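Local coordinates for protein ethanolamine kinase Pv091845 (Plasmodium vivax, PDB 2QG7) that probably phosphorylates ethanolamine, the first step in making phosphatidylethanolamine, at residues F413-H418 against I453-V458. Numbering follows the deposited sequence.
Sequences FYICSH and IFRSKV
His418 and Phe454 meet as an edge-to-face pair. The imidazole points its NE2 at the middle of the phenyl face, 3.2 Å above the ring plane. The centroids are 4.3 Å apart and the planes stand at 71°. The other ring nitrogen, ND1, is hydrogen-bonded to NE of Arg445, which would limit the ring's rotation. The edge of the same phenyl ring faces Tyr414, where Phe454 CE2 lies 3.8 Å from Tyr414 CD1. These two rings lie obliquely. Tyr414, His418 and Phe454 thus form an aromatic cluster between the two segments.

Lys457 lies across one face of the tyrosine ring. Its chain is extended as far as CE and turns at the last torsion (chi4 -55°). CE sits over the ring centre, 3.8 Å from the centroid of Tyr414, in a CH-pi contact. NZ is 4.4 Å from that centroid and makes a cation-pi interaction. The tyrosine OH is hydrogen-bonded to Glu387, whose negative charge may strengthen the ring's attraction for the ammonium.

Ile415 fills the other part of the interface. Its CG1 lies beside the backbone N, and a near-anti second torsion (chi2 155°) extends CD1 toward 453-458. There CD1 comes within 3.5 Å of Phe454 O. It also touches Arg455 CD and Val458 CG2. The guanidinium of Arg455 reaches on to Phe257 of the second subunit, through a hydrogen bond from NH2 and a cation-pi contact.

The contact packs the chain's C-terminal end against helix 413-430, within the helical C-terminal lobe of the kinase-like fold. Trp378 adds edge-to-face contacts to both His418 and Phe454. Helix 360-369 borders the aromatic cluster, while helix 269-284 touches Ile415 and Val458.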
loop_
_atom_site.group_PDB
_atom_site.type_symbol
_atom_site.label_atom_id
_atom_site.label_comp_id
_atom_site.label_asym_id
_atom_site.label_seq_id
_atom_site.Cartn_x
_atom_site.Cartn_y
_atom_site.Cartn_z
ATOM N N PHE D 413 -18.086 -6.619 11.366
ATOM C CA PHE D 413 -18.000 -7.262 10.052
ATOM C C PHE D 413 -17.029 -6.507 9.133
ATOM O O PHE D 413 -16.628 -7.032 8.091
ATOM C CB PHE D 413 -19.385 -7.384 9.385
ATOM C CG PHE D 413 -20.254 -8.429 10.003
ATOM C CD1 PHE D 413 -21.031 -8.134 11.131
ATOM C CD2 PHE D 413 -20.298 -9.719 9.468
ATOM C CE1 PHE D 413 -21.816 -9.082 11.684
ATOM C CE2 PHE D 413 -21.108 -10.710 10.039
ATOM C CZ PHE D 413 -21.844 -10.394 11.147
ATOM N N TYR D 414 -16.664 -5.293 9.532
ATOM C CA TYR D 414 -15.624 -4.542 8.873
ATOM C C TYR D 414 -14.300 -5.340 8.807
ATOM O O TYR D 414 -13.712 -5.539 7.715
ATOM C CB TYR D 414 -15.407 -3.266 9.633
ATOM C CG TYR D 414 -16.260 -2.109 9.210
ATOM C CD1 TYR D 414 -15.895 -1.329 8.104
ATOM C CD2 TYR D 414 -17.416 -1.749 9.942
ATOM C CE1 TYR D 414 -16.639 -0.245 7.719
ATOM C CE2 TYR D 414 -18.184 -0.636 9.561
ATOM C CZ TYR D 414 -17.778 0.105 8.454
ATOM O OH TYR D 414 -18.494 1.183 8.048
ATOM N N ILE D 415 -13.867 -5.807 9.982
ATOM C CA ILE D 415 -12.699 -6.679 10.117
ATOM C C ILE D 415 -12.862 -8.025 9.440
ATOM O O ILE D 415 -11.903 -8.593 8.919
ATOM C CB ILE D 415 -12.325 -6.938 11.601
ATOM C CG1 ILE D 415 -11.929 -5.612 12.295
ATOM C CG2 ILE D 415 -11.120 -7.907 11.679
ATOM C CD1 ILE D 415 -12.156 -5.741 13.798
ATOM N N CYS D 416 -14.064 -8.543 9.495
ATOM C CA CYS D 416 -14.411 -9.805 8.831
ATOM C C CYS D 416 -14.232 -9.718 7.269
ATOM O O CYS D 416 -13.725 -10.617 6.605
ATOM C CB CYS D 416 -15.868 -10.134 9.202
ATOM S SG CYS D 416 -16.388 -11.680 8.544
ATOM N N SER D 417 -14.688 -8.611 6.716
ATOM C CA SER D 417 -14.505 -8.275 5.327
ATOM C C SER D 417 -13.003 -8.095 4.950
ATOM O O SER D 417 -12.584 -8.531 3.887
ATOM C CB SER D 417 -15.266 -6.971 5.081
ATOM O OG SER D 417 -14.971 -6.455 3.817
ATOM N N HIS D 418 -12.205 -7.472 5.829
ATOM C CA HIS D 418 -10.741 -7.424 5.654
ATOM C C HIS D 418 -10.055 -8.793 5.588
ATOM O O HIS D 418 -9.203 -9.024 4.744
ATOM C CB HIS D 418 -10.094 -6.587 6.763
ATOM C CG HIS D 418 -10.452 -5.148 6.709
ATOM N ND1 HIS D 418 -10.412 -4.418 5.537
ATOM C CD2 HIS D 418 -10.853 -4.291 7.678
ATOM C CE1 HIS D 418 -10.755 -3.162 5.786
ATOM N NE2 HIS D 418 -11.027 -3.059 7.080
ATOM N N ILE D 453 -8.286 1.790 13.877
ATOM C CA ILE D 453 -9.446 2.406 13.258
ATOM C C ILE D 453 -10.550 1.405 12.927
ATOM O O ILE D 453 -11.699 1.791 12.783
ATOM C CB ILE D 453 -9.059 3.218 11.981
ATOM C CG1 ILE D 453 -8.298 2.328 10.981
ATOM C CG2 ILE D 453 -8.252 4.497 12.360
ATOM C CD1 ILE D 453 -8.209 2.916 9.609
ATOM N N PHE D 454 -10.222 0.128 12.823
ATOM C CA PHE D 454 -11.215 -0.867 12.527
ATOM C C PHE D 454 -11.479 -1.746 13.723
ATOM O O PHE D 454 -12.590 -2.251 13.865
ATOM C CB PHE D 454 -10.828 -1.742 11.313
ATOM C CG PHE D 454 -10.948 -1.032 10.005
ATOM C CD1 PHE D 454 -9.816 -0.683 9.282
ATOM C CD2 PHE D 454 -12.206 -0.704 9.489
ATOM C CE1 PHE D 454 -9.931 -0.019 8.069
ATOM C CE2 PHE D 454 -12.339 -0.023 8.280
ATOM C CZ PHE D 454 -11.199 0.321 7.574
ATOM N N ARG D 455 -10.477 -1.948 14.577
ATOM C CA ARG D 455 -10.650 -2.774 15.769
ATOM C C ARG D 455 -11.468 -2.052 16.865
ATOM O O ARG D 455 -12.102 -2.702 17.680
ATOM C CB ARG D 455 -9.281 -3.165 16.335
ATOM C CG ARG D 455 -8.518 -4.191 15.552
ATOM C CD ARG D 455 -8.953 -5.575 15.931
ATOM N NE ARG D 455 -8.097 -6.624 15.400
ATOM C CZ ARG D 455 -7.072 -7.183 16.057
ATOM N NH1 ARG D 455 -6.361 -8.134 15.490
ATOM N NH2 ARG D 455 -6.735 -6.791 17.281
ATOM N N SER D 456 -11.417 -0.725 16.898
ATOM C CA SER D 456 -12.098 0.047 17.916
ATOM C C SER D 456 -13.565 0.336 17.567
ATOM O O SER D 456 -14.272 1.076 18.286
ATOM C CB SER D 456 -11.366 1.358 18.158
ATOM O OG SER D 456 -11.428 2.179 17.015
ATOM N N LYS D 457 -13.998 -0.222 16.436
ATOM C CA LYS D 457 -15.358 -0.125 15.975
ATOM C C LYS D 457 -16.194 -1.080 16.811
ATOM O O LYS D 457 -17.317 -0.738 17.187
ATOM C CB LYS D 457 -15.422 -0.535 14.502
ATOM C CG LYS D 457 -15.115 0.599 13.538
ATOM C CD LYS D 457 -15.244 0.050 12.151
ATOM C CE LYS D 457 -14.689 0.992 11.119
ATOM N NZ LYS D 457 -15.303 2.321 11.232
ATOM N N VAL D 458 -15.635 -2.256 17.103
ATOM C CA VAL D 458 -16.330 -3.317 17.825
ATOM C C VAL D 458 -16.701 -2.942 19.270
ATOM O O VAL D 458 -15.976 -2.167 19.941
ATOM C CB VAL D 458 -15.484 -4.606 17.850
ATOM C CG1 VAL D 458 -16.220 -5.721 18.637
ATOM C CG2 VAL D 458 -15.222 -5.063 16.432
#